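Local atomic coordinates of Lmo2470 protein (PDB entry 5HL3), a protein that is an internalin with leucine-rich repeats that binds calcium, interacts with the host protein afadin and facilitates crossing of the basement membrane by Listeria monocytogenes. Residues I158-L163 / N180-I185; L163-N168 / P186-I191. One frame throughout, in Å; residues are numbered along the deposited sequence.

Interaction 1: I158-L163 / N180-I185. With CA (calcium ion), chain E.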
loop_
_atom_site.group_PDB
_atom_site.type_symbol
_atom_site.label_atom_id
_atom_site.label_comp_id
_atom_site.label_asym_id
_atom_site.label_seq_id
_atom_site.Cartn_x
_atom_site.Cartn_y
_atom_site.Cartn_z
ATOM N N ILE A 158 2.713 -9.146 2.333
ATOM C CA ILE A 158 1.383 -9.710 2.349
ATOM C C ILE A 158 0.999 -10.150 0.933
ATOM O O ILE A 158 1.119 -9.374 -0.013
ATOM C CB ILE A 158 0.373 -8.694 2.893
ATOM C CG1 ILE A 158 0.704 -8.430 4.366
ATOM C CG2 ILE A 158 -1.062 -9.241 2.774
ATOM C CD1 ILE A 158 0.008 -7.234 4.970
ATOM N N THR A 159 0.559 -11.405 0.812
ATOM C CA THR A 159 0.028 -11.964 -0.446
ATOM C C THR A 159 -1.494 -12.063 -0.333
ATOM O O THR A 159 -2.070 -11.966 0.768
ATOM C CB THR A 159 0.690 -13.305 -0.813
ATOM O OG1 THR A 159 0.724 -14.150 0.346
ATOM C CG2 THR A 159 2.122 -13.052 -1.299
ATOM N N SER A 160 -2.168 -12.268 -1.460
ATOM C CA SER A 160 -3.636 -12.229 -1.476
ATOM C C SER A 160 -4.308 -13.339 -0.647
ATOM O O SER A 160 -5.400 -13.140 -0.113
ATOM C CB SER A 160 -4.143 -12.195 -2.916
ATOM O OG SER A 160 -3.682 -11.019 -3.553
ATOM N N ASP A 161 -3.623 -14.464 -0.474
ATOM C CA ASP A 161 -4.147 -15.543 0.360
ATOM C C ASP A 161 -4.147 -15.189 1.866
ATOM O O ASP A 161 -4.730 -15.899 2.668
ATOM C CB ASP A 161 -3.339 -16.837 0.136
ATOM C CG ASP A 161 -1.858 -16.675 0.514
ATOM O OD1 ASP A 161 -1.237 -15.750 0.005
ATOM O OD2 ASP A 161 -1.295 -17.439 1.335
ATOM N N GLU A 162 -3.495 -14.084 2.223
ATOM C CA GLU A 162 -3.348 -13.650 3.622
ATOM C C GLU A 162 -4.277 -12.504 3.990
ATOM O O GLU A 162 -4.260 -12.039 5.136
ATOM C CB GLU A 162 -1.874 -13.223 3.848
ATOM C CG GLU A 162 -0.886 -14.386 3.742
ATOM C CD GLU A 162 0.585 -14.002 3.643
ATOM O OE1 GLU A 162 0.891 -12.799 3.476
ATOM O OE2 GLU A 162 1.421 -14.948 3.690
ATOM N N LEU A 163 -5.116 -12.067 3.046
ATOM C CA LEU A 163 -5.985 -10.888 3.208
ATOM C C LEU A 163 -7.461 -11.268 3.091
ATOM O O LEU A 163 -7.949 -11.561 1.979
ATOM C CB LEU A 163 -5.632 -9.847 2.138
ATOM C CG LEU A 163 -6.514 -8.599 2.066
ATOM C CD1 LEU A 163 -6.491 -7.821 3.328
ATOM C CD2 LEU A 163 -6.081 -7.756 0.893
ATOM N N ASN A 180 3.230 -4.363 -0.918
ATOM C CA ASN A 180 3.057 -5.791 -0.603
ATOM C C ASN A 180 3.136 -6.586 -1.893
ATOM O O ASN A 180 3.674 -6.094 -2.877
ATOM C CB ASN A 180 1.777 -6.002 0.231
ATOM C CG ASN A 180 1.962 -5.605 1.676
ATOM O OD1 ASN A 180 2.822 -6.170 2.367
ATOM N ND2 ASN A 180 1.186 -4.641 2.134
ATOM N N GLN A 181 2.661 -7.831 -1.864
ATOM C CA GLN A 181 2.733 -8.728 -3.029
ATOM C C GLN A 181 1.327 -9.188 -3.415
ATOM O O GLN A 181 1.128 -10.327 -3.832
ATOM C CB GLN A 181 3.661 -9.922 -2.719
ATOM C CG GLN A 181 5.092 -9.452 -2.479
ATOM C CD GLN A 181 6.201 -10.522 -2.482
ATOM O OE1 GLN A 181 7.386 -10.175 -2.307
ATOM N NE2 GLN A 181 5.859 -11.764 -2.699
ATOM N N LEU A 182 0.354 -8.300 -3.315
ATOM C CA LEU A 182 -1.024 -8.663 -3.666
ATOM C C LEU A 182 -1.158 -8.795 -5.172
ATOM O O LEU A 182 -0.781 -7.896 -5.924
ATOM C CB LEU A 182 -1.988 -7.593 -3.167
ATOM C CG LEU A 182 -2.053 -7.408 -1.649
ATOM C CD1 LEU A 182 -2.837 -6.154 -1.329
ATOM C CD2 LEU A 182 -2.678 -8.631 -0.979
ATOM N N THR A 183 -1.723 -9.910 -5.593
ATOM C CA THR A 183 -2.026 -10.175 -7.008
ATOM C C THR A 183 -3.502 -9.925 -7.306
ATOM O O THR A 183 -3.858 -9.597 -8.448
ATOM C CB THR A 183 -1.649 -11.611 -7.421
ATOM O OG1 THR A 183 -2.182 -12.532 -6.462
ATOM C CG2 THR A 183 -0.142 -11.761 -7.482
ATOM N N THR A 184 -4.350 -10.088 -6.297
ATOM C CA THR A 184 -5.763 -9.738 -6.350
ATOM C C THR A 184 -6.117 -8.975 -5.077
ATOM O O THR A 184 -5.430 -9.079 -4.040
ATOM C CB THR A 184 -6.698 -10.966 -6.460
ATOM O OG1 THR A 184 -6.496 -11.861 -5.368
ATOM C CG2 THR A 184 -6.451 -11.730 -7.787
ATOM N N ILE A 185 -7.210 -8.229 -5.142
ATOM C CA ILE A 185 -7.772 -7.537 -3.974
ATOM C C ILE A 185 -9.235 -7.993 -3.835
ATOM O O ILE A 185 -9.935 -8.149 -4.847
ATOM C CB ILE A 185 -7.634 -5.998 -4.161
ATOM C CG1 ILE A 185 -8.006 -5.252 -2.892
ATOM C CG2 ILE A 185 -8.411 -5.460 -5.322
ATOM C CD1 ILE A 185 -6.986 -5.308 -1.781
HETATM CA CA CA E . 3.314 -13.215 3.741
HETATM O O HOH W 1 3.341 -14.138 1.538
HETATM O O HOH W 2 -0.670 -12.496 -3.939
HETATM O O HOH W 3 5.084 -14.658 4.024
HETATM O O HOH W 4 2.854 -14.018 5.982
HETATM O O HOH W 5 4.464 -11.752 5.159
#

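Interaction 2: L163-N168 / P186-I191. With CA (calcium ion), chain F.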
loop_
_atom_site.group_PDB
_atom_site.type_symbol
_atom_site.label_atom_id
_atom_site.label_comp_id
_atom_site.label_asym_id
_atom_site.label_seq_id
_atom_site.Cartn_x
_atom_site.Cartn_y
_atom_site.Cartn_z
ATOM N N LEU A 163 -5.116 -12.067 3.046
ATOM C CA LEU A 163 -5.985 -10.888 3.208
ATOM C C LEU A 163 -7.461 -11.268 3.091
ATOM O O LEU A 163 -7.949 -11.561 1.979
ATOM C CB LEU A 163 -5.632 -9.847 2.138
ATOM C CG LEU A 163 -6.514 -8.599 2.066
ATOM C CD1 LEU A 163 -6.491 -7.821 3.328
ATOM C CD2 LEU A 163 -6.081 -7.756 0.893
ATOM N N PRO A 164 -8.182 -11.306 4.206
ATOM C CA PRO A 164 -9.597 -11.693 4.129
ATOM C C PRO A 164 -10.523 -10.584 3.659
ATOM O O PRO A 164 -10.158 -9.430 3.634
ATOM C CB PRO A 164 -9.933 -12.085 5.563
ATOM C CG PRO A 164 -9.005 -11.342 6.392
ATOM C CD PRO A 164 -7.757 -11.051 5.581
ATOM N N ASN A 165 -11.736 -10.965 3.271
ATOM C CA ASN A 165 -12.772 -10.027 2.908
ATOM C C ASN A 165 -13.482 -9.686 4.213
ATOM O O ASN A 165 -14.513 -10.246 4.571
ATOM C CB ASN A 165 -13.687 -10.678 1.862
ATOM C CG ASN A 165 -14.538 -9.667 1.143
ATOM O OD1 ASN A 165 -14.933 -8.664 1.702
ATOM N ND2 ASN A 165 -14.810 -9.921 -0.118
ATOM N N PHE A 166 -12.887 -8.733 4.931
ATOM C CA PHE A 166 -13.244 -8.472 6.354
ATOM C C PHE A 166 -14.731 -8.403 6.653
ATOM O O PHE A 166 -15.431 -7.552 6.125
ATOM C CB PHE A 166 -12.613 -7.172 6.843
ATOM C CG PHE A 166 -11.121 -7.122 6.723
ATOM C CD1 PHE A 166 -10.317 -7.818 7.615
ATOM C CD2 PHE A 166 -10.515 -6.337 5.750
ATOM C CE1 PHE A 166 -8.931 -7.759 7.531
ATOM C CE2 PHE A 166 -9.114 -6.275 5.676
ATOM C CZ PHE A 166 -8.333 -6.987 6.564
ATOM N N ASN A 167 -15.200 -9.247 7.577
ATOM C CA ASN A 167 -16.625 -9.293 7.894
ATOM C C ASN A 167 -17.122 -8.462 9.052
ATOM O O ASN A 167 -18.286 -8.145 9.088
ATOM C CB ASN A 167 -17.035 -10.754 8.155
ATOM C CG ASN A 167 -17.094 -11.564 6.881
ATOM O OD1 ASN A 167 -17.987 -11.365 6.087
ATOM N ND2 ASN A 167 -16.100 -12.423 6.639
ATOM N N ASN A 168 -16.249 -8.110 9.983
ATOM C CA ASN A 168 -16.715 -7.586 11.284
ATOM C C ASN A 168 -16.058 -6.291 11.727
ATOM O O ASN A 168 -15.978 -6.015 12.940
ATOM C CB ASN A 168 -16.505 -8.659 12.358
ATOM C CG ASN A 168 -16.889 -10.052 11.891
ATOM O OD1 ASN A 168 -18.054 -10.314 11.582
ATOM N ND2 ASN A 168 -15.920 -10.947 11.845
ATOM N N PRO A 186 -9.712 -8.244 -2.611
ATOM C CA PRO A 186 -11.104 -8.666 -2.487
ATOM C C PRO A 186 -12.120 -7.636 -2.975
ATOM O O PRO A 186 -11.868 -6.430 -2.895
ATOM C CB PRO A 186 -11.268 -8.841 -0.967
ATOM C CG PRO A 186 -9.899 -9.204 -0.499
ATOM C CD PRO A 186 -8.998 -8.352 -1.326
ATOM N N ASP A 187 -13.272 -8.127 -3.442
ATOM C CA ASP A 187 -14.408 -7.247 -3.730
ATOM C C ASP A 187 -15.072 -7.012 -2.355
ATOM O O ASP A 187 -16.051 -7.669 -1.978
ATOM C CB ASP A 187 -15.351 -7.914 -4.725
ATOM C CG ASP A 187 -16.380 -6.958 -5.287
ATOM O OD1 ASP A 187 -16.424 -5.808 -4.822
ATOM O OD2 ASP A 187 -17.123 -7.383 -6.196
ATOM N N PHE A 188 -14.481 -6.086 -1.599
ATOM C CA PHE A 188 -14.830 -5.953 -0.172
ATOM C C PHE A 188 -16.327 -5.795 0.043
ATOM O O PHE A 188 -16.942 -4.904 -0.487
ATOM C CB PHE A 188 -14.093 -4.776 0.448
ATOM C CG PHE A 188 -12.622 -5.002 0.636
ATOM C CD1 PHE A 188 -12.148 -5.885 1.582
ATOM C CD2 PHE A 188 -11.700 -4.301 -0.121
ATOM C CE1 PHE A 188 -10.795 -6.085 1.741
ATOM C CE2 PHE A 188 -10.336 -4.486 0.054
ATOM C CZ PHE A 188 -9.885 -5.387 0.982
ATOM N N GLN A 189 -16.904 -6.688 0.835
ATOM C CA GLN A 189 -18.341 -6.721 1.059
ATOM C C GLN A 189 -18.862 -5.894 2.212
ATOM O O GLN A 189 -19.995 -5.424 2.156
ATOM C CB GLN A 189 -18.781 -8.182 1.350
ATOM C CG GLN A 189 -18.545 -9.182 0.229
ATOM C CD GLN A 189 -19.098 -10.548 0.568
ATOM O OE1 GLN A 189 -19.350 -10.852 1.736
ATOM N NE2 GLN A 189 -19.345 -11.362 -0.448
ATOM N N ASN A 190 -18.058 -5.708 3.259
ATOM C CA ASN A 190 -18.593 -5.210 4.531
ATOM C C ASN A 190 -17.804 -4.081 5.137
ATOM O O ASN A 190 -17.840 -3.894 6.362
ATOM C CB ASN A 190 -18.685 -6.391 5.541
ATOM C CG ASN A 190 -19.436 -7.597 4.976
ATOM O OD1 ASN A 190 -18.864 -8.668 4.834
ATOM N ND2 ASN A 190 -20.689 -7.411 4.636
ATOM N N ILE A 191 -17.115 -3.310 4.304
ATOM C CA ILE A 191 -16.436 -2.088 4.794
ATOM C C ILE A 191 -16.915 -0.864 4.000
ATOM O O ILE A 191 -16.130 -0.123 3.386
ATOM C CB ILE A 191 -14.903 -2.229 4.836
ATOM C CG1 ILE A 191 -14.319 -2.678 3.480
ATOM C CG2 ILE A 191 -14.491 -3.179 5.960
ATOM C CD1 ILE A 191 -12.811 -2.698 3.467
HETATM CA CA CA F . -19.241 -10.844 4.155
HETATM O O HOH W 6 -15.299 -6.549 3.575
HETATM O O HOH W 7 -16.947 -10.865 3.308
HETATM O O HOH W 8 -16.284 -5.578 8.018
HETATM O O HOH W 9 -19.576 -13.246 3.896
HETATM O O HOH W 10 -20.831 -11.199 6.028
#

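Interaction 1: I158-L163 / N180-I185
I158 and N180 begin two loop segments that run alongside each other in successive turns of the solenoid, their CA atoms 5.2 Å apart; at T159 and L182 the CA atoms approach to 4.7 Å. Between the backbones, Q181 N donates to I158 O (2.9 Å), and at S160-E162 the first segment winds into a short 3-10 turn. The backbone N-H of I158 points almost straight (169°) at N180 OD1, 3.0 Å away, but meets it from above the carbonyl plane. The same OD1 accepts from M156 N, while N180 ND2 donates to L177 O and M153 O, so both ends of this buried amide are held by main chain. At the other end S160, with OG beside its own backbone N (chi1 -62°), donates to T184 O in the carbonyl plane, on a lone pair, at 2.7 Å, and accepts a bent hydrogen bond from T183 N. A water joins S160 N to Q181 O and T183 OG1. Beneath these polar groups the methyl L182 CD2 lies against the T159 carbonyl carbon and L163 CD2, which also meets I185 CD1 at 3.7 Å. On the outer side E162 chelates a calcium ion through both OE1 (2.5 Å) and OE2, the L157 carbonyl and four waters completing the shell; one of these waters donates to T159 OG1. T159 N also donates to E162 OE1, and T159 OG1 to D161 OD1 on its syn side, so the turn is braced from within. N180 holds the consensus asparagine position of the leucine-rich repeat, its amide joining the main chain of successive turns above a leucine-isoleucine layer; the calcium should partly offset the carboxylate charge of E162.

Interaction 2: L163-N168 / P186-I191
N165 grips the following loop with both ends of its amide. OD1 receives Q189 N in its carbonyl plane, on a lone pair (2.9 Å, N-H...O 163°), while ND2 donates to D187 O at 3.2 Å. That acceptor lies near the N165 amide plane, yet the donor stands far above the D187 carbonyl plane. With CG anti to the backbone N (chi1 -164°), the N165 amide extends along the second backbone, its rotation fixed by the two bonds. A water donating to N165 OD1 and F166 O and accepting from N190 N extends the link. Beyond it a calcium ion binds N167 OD1, Q189 OE1, N190 OD1 (2.3 Å) and three waters. Their shared metal explains why N167 OD1 and N190 OD1 come within 3.1 Å of each other. D141 accepts from N167 ND2, orienting this ligand from the preceding loop. Inward, F166 and F188 run abreast in the same direction, F166 CD2 4.0 Å from F188 CE1. P186 CB and I191 CD1 cover opposite faces of the F188 ring near its rim, and L163 CD2 meets P186 CD. N165 and D187 each centre an inverse gamma turn. F166 and F188, at equivalent positions of successive coils, pack one on the next as in the leucine-rich-repeat solenoid; here calcium bridges two coils at its surface.

How the interactions relate
Interactions 1 and 2 are successive parts of one inter-repeat interface, their centres 13 Å apart. Along the chain the order is 158-163, 163-168, then 180-185 and 186-191, so the segments alternate. Both first segments belong to the loop between strands 150-152 and 174-176, and both second segments to the loop between 174-176 and 196-198; these three are neighbouring strands of the parallel sheet of the solenoid. L163 belongs to both contacts, carrying the apolar layer from one into the other. Each contact includes a calcium site, but only the ion of interaction 2 has ligands from both loops, whereas that of interaction 1 is held within the first.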